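Local coordinates for reticulocyte-binding protein 2a (Plasmodium vivax, PDB 4Z8N) that probably binds a receptor on the red-cell surface through this erythrocyte-binding domain when the malaria parasite invades reticulocytes, at residues Y22-Q27 / S62-I67; N57-S62 / E120-R125. All coordinates share one frame; numbering follows the deposited sequence.

Contact 1. Residues Y22-Q27 / S62-I67; sequences YPFYVQ and SIQNQI
Phe24 reaches from a loop into the side of helix 42-69, where Ile63, Gln64 and Ile67 meet its ring. The loop makes a classic gamma turn centred on Phe24. Tyr25 N bonds back to Pro23 O at 2.6 Å, and the peptide before Pro23 is cis. The turn comes just before helix 26-37 and aims the CB of Phe24 at the helical segment.

Apolar packing carries most of the contact. Ile67 CG1 sits over one face of the Phe24 ring in a CH-pi contact, 4.0 Å from the centroid and 29° off the normal. Tyr22 N lies over the opposite face. Ile63 touches two aromatic residues with two branches. Its CG2 lies 3.7 Å from Phe24 CD2. With chi2 extended at 175°, its CD1 is carried on to Tyr25 CD1, at 4.1 Å. Met60 of helix 42-69 also touches Phe24, and Met126 of helix 119-136 touches Tyr25 and Ile63.

The amide of Gln64 makes van der Waals contacts. It stands nearly perpendicular to the Phe24 ring, with its CD at the ring edge. The amide is more nearly aligned with the Tyr22 ring, and Gln64 NE2 lies 3.9 Å from Tyr22 CD2.

Contact 2. Residues N57-S62 / E120-R125; sequences NPLMSS and ESYTDR
Leu59 CD1 lies over one face of the Arg125 guanidinium, 3.3 Å from Arg125 NH1. The methyl is displaced from the centre of the flat group toward the NH1 side. Leu59 CB also approaches it, 3.9 Å from Arg125 NH2. The same CD1 methyl rests against the Tyr122 ring, 3.8 Å from Tyr122 CD1. Leu59 thus joins a charged group and an aromatic ring on the facing helix.

Torsions explain the fit. Leu59 CG is anti to the backbone N, chi1 175°, and with chi2 at 60° CD1 reaches both the guanidinium and the Tyr122 ring. The Arg125 chain is extended at chi2 and bends at chi3, and the two side chains run alongside in opposite senses.

The two helices, 42-69 and 119-136, run antiparallel here. Their local axes are 11.3 Å apart and their directions differ by 165°. Long side chains bridge this wide spacing. The region belongs to the Rh5 coiled-coil family.

Further out, Ser62 OG bonds to Pro58 O at 3.1 Å. That carbonyl also takes the Ser62 backbone N, from the opposite face of its plane. The Tyr122 hydroxyl passes 3.5 Å from Ser62 O without bonding to it. Its hydrogen-bond partner is Gln66 OE1, one turn after Ser62 on helix 42-69. Met28 of helix 26-37 packs on Leu59.

Leu59 presents only carbon atoms of its side chain to the flat face of the guanidinium, and the contact is van der Waals packing. It offers no counter-charge, so the contact itself probably does little to neutralise Arg125.

Overall arrangement
Contacts 1 and 2 are neighbours on helix 42-69 and share Ser62. Their centres are about 8 Å apart. Contact 1 joins this helix to the loop before helix 26-37, and contact 2 joins it to helix 119-136. The two meet directly. Gln66 OE1 lies 2.5 Å from Tyr122 OH, a probable hydrogen bond. Met60 CE packs 3.5 Å from Tyr22 CE2, and Tyr25 OH is 3.8 Å from Tyr122 CD2. Loop and helices thus form one continuous packed region. Glu120, a calcium ligand in a structure of this protein, lies in segment 120-125. No calcium is bound here. The Glu120 side chain lies about 8 Å from that of Tyr25 and does not touch segment 57-62.

Contact 1. Residues Y22-Q27 / S62-I67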
ATOM      1  N   TYR A  22      -2.813   8.427   3.848  1.00 38.36           N
ATOM      2  CA  TYR A  22      -2.139   9.481   3.093  1.00 41.35           C
ATOM      3  C   TYR A  22      -0.845   8.959   2.471  1.00 37.74           C
ATOM      4  O   TYR A  22      -0.100   8.235   3.125  1.00 35.22           O
ATOM      5  CB  TYR A  22      -1.856  10.670   4.017  1.00 40.05           C
ATOM      6  CG  TYR A  22      -1.263  11.887   3.346  1.00 43.20           C
ATOM      7  CD1 TYR A  22       0.109  11.997   3.145  1.00 43.41           C
ATOM      8  CD2 TYR A  22      -2.071  12.940   2.935  1.00 42.65           C
ATOM      9  CE1 TYR A  22       0.655  13.110   2.538  1.00 45.11           C
ATOM     10  CE2 TYR A  22      -1.532  14.059   2.331  1.00 46.38           C
ATOM     11  CZ  TYR A  22      -0.169  14.138   2.133  1.00 47.70           C
ATOM     12  OH  TYR A  22       0.372  15.250   1.532  1.00 53.38           O
ATOM     13  N   PRO A  23      -0.565   9.321   1.206  1.00 36.51           N
ATOM     14  CA  PRO A  23      -1.321  10.211   0.318  1.00 39.05           C
ATOM     15  C   PRO A  23      -2.315   9.500  -0.607  1.00 38.04           C
ATOM     16  O   PRO A  23      -2.646  10.051  -1.658  1.00 36.52           O
ATOM     17  CB  PRO A  23      -0.217  10.868  -0.504  1.00 40.81           C
ATOM     18  CG  PRO A  23       0.782   9.768  -0.669  1.00 35.43           C
ATOM     19  CD  PRO A  23       0.729   8.945   0.607  1.00 35.86           C
ATOM     20  N   PHE A  24      -2.744   8.296  -0.233  1.00 36.94           N
ATOM     21  CA  PHE A  24      -3.853   7.585  -0.886  1.00 34.52           C
ATOM     22  C   PHE A  24      -3.584   7.118  -2.324  1.00 34.08           C
ATOM     23  O   PHE A  24      -3.819   5.953  -2.650  1.00 35.75           O
ATOM     24  CB  PHE A  24      -5.114   8.457  -0.858  1.00 30.67           C
ATOM     25  CG  PHE A  24      -5.400   9.053   0.493  1.00 32.21           C
ATOM     26  CD1 PHE A  24      -5.831   8.255   1.541  1.00 33.23           C
ATOM     27  CD2 PHE A  24      -5.226  10.410   0.719  1.00 36.37           C
ATOM     28  CE1 PHE A  24      -6.088   8.798   2.786  1.00 33.53           C
ATOM     29  CE2 PHE A  24      -5.480  10.961   1.962  1.00 37.91           C
ATOM     30  CZ  PHE A  24      -5.911  10.154   2.997  1.00 31.99           C
ATOM     31  N   TYR A  25      -3.113   8.013  -3.185  1.00 33.99           N
ATOM     32  CA  TYR A  25      -2.790   7.648  -4.568  1.00 35.21           C
ATOM     33  C   TYR A  25      -1.320   7.902  -4.857  1.00 34.11           C
ATOM     34  O   TYR A  25      -0.749   8.879  -4.375  1.00 35.72           O
ATOM     35  CB  TYR A  25      -3.652   8.431  -5.562  1.00 37.24           C
ATOM     36  CG  TYR A  25      -5.093   7.979  -5.643  1.00 39.44           C
ATOM     37  CD1 TYR A  25      -6.004   8.311  -4.649  1.00 39.91           C
ATOM     38  CD2 TYR A  25      -5.546   7.238  -6.728  1.00 40.70           C
ATOM     39  CE1 TYR A  25      -7.322   7.905  -4.723  1.00 39.16           C
ATOM     40  CE2 TYR A  25      -6.865   6.827  -6.813  1.00 42.26           C
ATOM     41  CZ  TYR A  25      -7.747   7.165  -5.808  1.00 44.10           C
ATOM     42  OH  TYR A  25      -9.059   6.760  -5.886  1.00 46.87           O
ATOM     43  N   VAL A  26      -0.711   7.034  -5.659  1.00 32.55           N
ATOM     44  CA  VAL A  26       0.721   7.135  -5.923  1.00 34.32           C
ATOM     45  C   VAL A  26       1.053   8.380  -6.754  1.00 36.51           C
ATOM     46  O   VAL A  26       2.141   8.937  -6.627  1.00 40.58           O
ATOM     47  CB  VAL A  26       1.257   5.864  -6.630  1.00 35.99           C
ATOM     48  CG1 VAL A  26       0.657   5.716  -8.024  1.00 33.47           C
ATOM     49  CG2 VAL A  26       2.779   5.881  -6.690  1.00 33.89           C
ATOM     50  N   GLN A  27       0.109   8.825  -7.583  1.00 36.12           N
ATOM     51  CA  GLN A  27       0.293  10.038  -8.381  1.00 33.66           C
ATOM     52  C   GLN A  27       0.552  11.252  -7.489  1.00 36.31           C
ATOM     53  O   GLN A  27       1.335  12.135  -7.840  1.00 37.49           O
ATOM     54  CB  GLN A  27      -0.931  10.302  -9.266  1.00 34.92           C
ATOM     55  CG  GLN A  27      -1.184   9.256 -10.352  1.00 37.04           C
ATOM     56  CD  GLN A  27      -2.203   8.207  -9.935  1.00 41.10           C
ATOM     57  OE1 GLN A  27      -2.119   7.637  -8.845  1.00 41.26           O
ATOM     58  NE2 GLN A  27      -3.173   7.947 -10.805  1.00 40.79           N
ATOM     59  N   SER A  62     -10.237  16.924  -1.160  1.00 58.03           N
ATOM     60  CA  SER A  62     -11.459  16.213  -1.521  1.00 58.48           C
ATOM     61  C   SER A  62     -11.332  14.717  -1.240  1.00 56.40           C
ATOM     62  O   SER A  62     -12.277  14.081  -0.772  1.00 58.51           O
ATOM     63  CB  SER A  62     -11.800  16.445  -2.993  1.00 61.44           C
ATOM     64  OG  SER A  62     -12.052  17.817  -3.245  1.00 65.63           O
ATOM     65  N   ILE A  63     -10.158  14.164  -1.531  1.00 48.69           N
ATOM     66  CA  ILE A  63      -9.877  12.763  -1.249  1.00 45.89           C
ATOM     67  C   ILE A  63      -9.872  12.513   0.254  1.00 48.24           C
ATOM     68  O   ILE A  63     -10.497  11.572   0.741  1.00 44.86           O
ATOM     69  CB  ILE A  63      -8.524  12.327  -1.843  1.00 45.07           C
ATOM     70  CG1 ILE A  63      -8.545  12.454  -3.367  1.00 44.99           C
ATOM     71  CG2 ILE A  63      -8.190  10.896  -1.432  1.00 39.86           C
ATOM     72  CD1 ILE A  63      -7.213  12.152  -4.020  1.00 42.83           C
ATOM     73  N   GLN A  64      -9.169  13.375   0.981  1.00 50.73           N
ATOM     74  CA  GLN A  64      -9.040  13.249   2.427  1.00 55.22           C
ATOM     75  C   GLN A  64     -10.400  13.320   3.115  1.00 56.75           C
ATOM     76  O   GLN A  64     -10.665  12.574   4.059  1.00 53.52           O
ATOM     77  CB  GLN A  64      -8.113  14.337   2.971  1.00 62.89           C
ATOM     78  CG  GLN A  64      -7.449  13.981   4.287  1.00 69.01           C
ATOM     79  CD  GLN A  64      -5.970  14.314   4.296  1.00 72.86           C
ATOM     80  OE1 GLN A  64      -5.511  15.172   3.541  1.00 74.01           O
ATOM     81  NE2 GLN A  64      -5.215  13.632   5.150  1.00 73.81           N
ATOM     82  N   ASN A  65     -11.259  14.216   2.637  1.00 54.95           N
ATOM     83  CA  ASN A  65     -12.608  14.342   3.177  1.00 60.63           C
ATOM     84  C   ASN A  65     -13.432  13.087   2.923  1.00 56.80           C
ATOM     85  O   ASN A  65     -14.202  12.655   3.781  1.00 52.77           O
ATOM     86  CB  ASN A  65     -13.319  15.560   2.583  1.00 69.07           C
ATOM     87  CG  ASN A  65     -12.691  16.869   3.018  1.00 76.76           C
ATOM     88  OD1 ASN A  65     -12.086  16.956   4.086  1.00 78.19           O
ATOM     89  ND2 ASN A  65     -12.831  17.897   2.189  1.00 81.71           N
ATOM     90  N   GLN A  66     -13.267  12.506   1.739  1.00 52.14           N
ATOM     91  CA  GLN A  66     -13.960  11.272   1.399  1.00 52.91           C
ATOM     92  C   GLN A  66     -13.528  10.135   2.324  1.00 48.82           C
ATOM     93  O   GLN A  66     -14.366   9.396   2.839  1.00 45.17           O
ATOM     94  CB  GLN A  66     -13.706  10.891  -0.060  1.00 53.16           C
ATOM     95  CG  GLN A  66     -14.343   9.570  -0.462  1.00 53.58           C
ATOM     96  CD  GLN A  66     -14.190   9.272  -1.940  1.00 53.42           C
ATOM     97  OE1 GLN A  66     -14.336  10.159  -2.781  1.00 55.23           O
ATOM     98  NE2 GLN A  66     -13.893   8.019  -2.262  1.00 48.53           N
ATOM     99  N   ILE A  67     -12.220  10.009   2.535  1.00 48.09           N
ATOM    100  CA  ILE A  67     -11.678   8.989   3.427  1.00 44.54           C
ATOM    101  C   ILE A  67     -12.190   9.196   4.850  1.00 47.28           C
ATOM    102  O   ILE A  67     -12.479   8.233   5.561  1.00 44.69           O
ATOM    103  CB  ILE A  67     -10.135   8.994   3.432  1.00 49.12           C
ATOM    104  CG1 ILE A  67      -9.593   8.774   2.020  1.00 50.66           C
ATOM    105  CG2 ILE A  67      -9.596   7.911   4.356  1.00 44.30           C
ATOM    106  CD1 ILE A  67      -9.905   7.408   1.455  1.00 47.20           C
TER

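Contact 2. Residues N57-S62 / E120-R125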
ATOM      1  N   ASN A  57      -3.626  20.445  -4.301  1.00 56.51           N
ATOM      2  CA  ASN A  57      -4.087  20.644  -2.926  1.00 57.72           C
ATOM      3  C   ASN A  57      -5.609  20.541  -2.742  1.00 57.51           C
ATOM      4  O   ASN A  57      -6.062  19.904  -1.789  1.00 57.10           O
ATOM      5  CB  ASN A  57      -3.586  21.988  -2.388  1.00 60.56           C
ATOM      6  CG  ASN A  57      -2.120  21.951  -2.003  1.00 60.81           C
ATOM      7  OD1 ASN A  57      -1.601  20.911  -1.594  1.00 61.23           O
ATOM      8  ND2 ASN A  57      -1.444  23.086  -2.131  1.00 62.17           N
ATOM      9  N   PRO A  58      -6.408  21.161  -3.636  1.00 57.35           N
ATOM     10  CA  PRO A  58      -7.851  20.942  -3.484  1.00 58.79           C
ATOM     11  C   PRO A  58      -8.254  19.493  -3.751  1.00 58.94           C
ATOM     12  O   PRO A  58      -9.199  18.995  -3.136  1.00 60.66           O
ATOM     13  CB  PRO A  58      -8.465  21.875  -4.533  1.00 59.25           C
ATOM     14  CG  PRO A  58      -7.428  22.909  -4.776  1.00 62.03           C
ATOM     15  CD  PRO A  58      -6.125  22.184  -4.660  1.00 58.81           C
ATOM     16  N   LEU A  59      -7.544  18.830  -4.660  1.00 57.32           N
ATOM     17  CA  LEU A  59      -7.814  17.430  -4.968  1.00 54.58           C
ATOM     18  C   LEU A  59      -7.536  16.543  -3.759  1.00 49.12           C
ATOM     19  O   LEU A  59      -8.341  15.675  -3.421  1.00 54.63           O
ATOM     20  CB  LEU A  59      -6.981  16.965  -6.165  1.00 54.93           C
ATOM     21  CG  LEU A  59      -7.088  15.478  -6.518  1.00 54.97           C
ATOM     22  CD1 LEU A  59      -8.523  15.093  -6.846  1.00 58.01           C
ATOM     23  CD2 LEU A  59      -6.163  15.128  -7.670  1.00 54.53           C
ATOM     24  N   MET A  60      -6.396  16.769  -3.111  1.00 41.52           N
ATOM     25  CA  MET A  60      -6.028  16.014  -1.917  1.00 40.07           C
ATOM     26  C   MET A  60      -7.052  16.220  -0.803  1.00 44.99           C
ATOM     27  O   MET A  60      -7.395  15.285  -0.079  1.00 45.00           O
ATOM     28  CB  MET A  60      -4.632  16.415  -1.428  1.00 37.66           C
ATOM     29  CG  MET A  60      -4.207  15.713  -0.149  1.00 40.11           C
ATOM     30  SD  MET A  60      -4.079  13.919  -0.358  1.00 48.15           S
ATOM     31  CE  MET A  60      -2.435  13.754  -1.052  1.00 40.11           C
ATOM     32  N   SER A  61      -7.539  17.450  -0.678  1.00 50.33           N
ATOM     33  CA  SER A  61      -8.529  17.780   0.339  1.00 57.77           C
ATOM     34  C   SER A  61      -9.832  17.022   0.102  1.00 59.85           C
ATOM     35  O   SER A  61     -10.450  16.529   1.043  1.00 60.59           O
ATOM     36  CB  SER A  61      -8.786  19.287   0.364  1.00 65.77           C
ATOM     37  OG  SER A  61      -7.619  19.994   0.752  1.00 68.40           O
ATOM     38  N   SER A  62     -10.237  16.924  -1.160  1.00 58.03           N
ATOM     39  CA  SER A  62     -11.459  16.213  -1.521  1.00 58.48           C
ATOM     40  C   SER A  62     -11.332  14.717  -1.240  1.00 56.40           C
ATOM     41  O   SER A  62     -12.277  14.081  -0.772  1.00 58.51           O
ATOM     42  CB  SER A  62     -11.800  16.445  -2.993  1.00 61.44           C
ATOM     43  OG  SER A  62     -12.052  17.817  -3.245  1.00 65.63           O
ATOM     44  N   GLU A 120     -12.253   7.010 -10.375  1.00 51.78           N
ATOM     45  CA  GLU A 120     -12.106   7.330 -11.780  1.00 60.04           C
ATOM     46  C   GLU A 120     -11.994   8.826 -12.022  1.00 61.88           C
ATOM     47  O   GLU A 120     -11.170   9.281 -12.821  1.00 47.12           O
ATOM     48  CB  GLU A 120     -13.295   6.771 -12.538  1.00 68.24           C
ATOM     49  CG  GLU A 120     -13.188   6.877 -14.014  1.00 79.03           C
ATOM     50  CD  GLU A 120     -14.267   6.069 -14.694  1.00 93.12           C
ATOM     51  OE1 GLU A 120     -15.428   6.526 -14.753  1.00 98.41           O
ATOM     52  OE2 GLU A 120     -13.955   4.942 -15.128  1.00 97.60           O
ATOM     53  N   SER A 121     -12.849   9.579 -11.337  1.00 57.01           N
ATOM     54  CA  SER A 121     -12.824  11.030 -11.396  1.00 55.73           C
ATOM     55  C   SER A 121     -11.518  11.559 -10.809  1.00 54.72           C
ATOM     56  O   SER A 121     -10.931  12.505 -11.334  1.00 54.14           O
ATOM     57  CB  SER A 121     -14.023  11.614 -10.651  1.00 58.73           C
ATOM     58  OG  SER A 121     -15.241  11.174 -11.225  1.00 64.94           O
ATOM     59  N   TYR A 122     -11.070  10.937  -9.722  1.00 42.60           N
ATOM     60  CA  TYR A 122      -9.806  11.305  -9.090  1.00 45.51           C
ATOM     61  C   TYR A 122      -8.617  11.070 -10.018  1.00 44.98           C
ATOM     62  O   TYR A 122      -7.765  11.943 -10.178  1.00 43.73           O
ATOM     63  CB  TYR A 122      -9.608  10.524  -7.789  1.00 42.50           C
ATOM     64  CG  TYR A 122     -10.535  10.949  -6.676  1.00 46.95           C
ATOM     65  CD1 TYR A 122     -11.078  12.227  -6.649  1.00 51.02           C
ATOM     66  CD2 TYR A 122     -10.860  10.076  -5.645  1.00 44.94           C
ATOM     67  CE1 TYR A 122     -11.924  12.623  -5.632  1.00 53.73           C
ATOM     68  CE2 TYR A 122     -11.708  10.464  -4.621  1.00 49.19           C
ATOM     69  CZ  TYR A 122     -12.235  11.740  -4.621  1.00 54.16           C
ATOM     70  OH  TYR A 122     -13.078  12.137  -3.609  1.00 57.64           O
ATOM     71  N   THR A 123      -8.568   9.886 -10.622  1.00 47.81           N
ATOM     72  CA  THR A 123      -7.498   9.524 -11.549  1.00 49.30           C
ATOM     73  C   THR A 123      -7.449  10.464 -12.756  1.00 53.35           C
ATOM     74  O   THR A 123      -6.370  10.836 -13.222  1.00 50.45           O
ATOM     75  CB  THR A 123      -7.663   8.073 -12.046  1.00 54.21           C
ATOM     76  OG1 THR A 123      -7.658   7.181 -10.925  1.00 56.54           O
ATOM     77  CG2 THR A 123      -6.540   7.691 -12.999  1.00 55.14           C
ATOM     78  N   ASP A 124      -8.625  10.842 -13.252  1.00 56.19           N
ATOM     79  CA  ASP A 124      -8.727  11.741 -14.397  1.00 60.73           C
ATOM     80  C   ASP A 124      -8.106  13.102 -14.104  1.00 55.73           C
ATOM     81  O   ASP A 124      -7.391  13.657 -14.934  1.00 54.74           O
ATOM     82  CB  ASP A 124     -10.189  11.914 -14.816  1.00 71.53           C
ATOM     83  CG  ASP A 124     -10.760  10.671 -15.475  1.00 80.47           C
ATOM     84  OD1 ASP A 124     -10.032   9.660 -15.573  1.00 79.29           O
ATOM     85  OD2 ASP A 124     -11.938  10.705 -15.893  1.00 87.36           O
ATOM     86  N   ARG A 125      -8.378  13.632 -12.916  1.00 53.91           N
ATOM     87  CA  ARG A 125      -7.847  14.933 -12.525  1.00 55.77           C
ATOM     88  C   ARG A 125      -6.339  14.889 -12.335  1.00 51.43           C
ATOM     89  O   ARG A 125      -5.639  15.843 -12.673  1.00 52.22           O
ATOM     90  CB  ARG A 125      -8.516  15.423 -11.245  1.00 56.89           C
ATOM     91  CG  ARG A 125     -10.000  15.679 -11.385  1.00 68.47           C
ATOM     92  CD  ARG A 125     -10.576  16.091 -10.054  1.00 76.08           C
ATOM     93  NE  ARG A 125     -10.021  17.365  -9.608  1.00 84.27           N
ATOM     94  CZ  ARG A 125     -10.220  17.883  -8.402  1.00 89.70           C
ATOM     95  NH1 ARG A 125     -10.943  17.221  -7.514  1.00 92.26           N
ATOM     96  NH2 ARG A 125      -9.684  19.050  -8.076  1.00 90.44           N
TER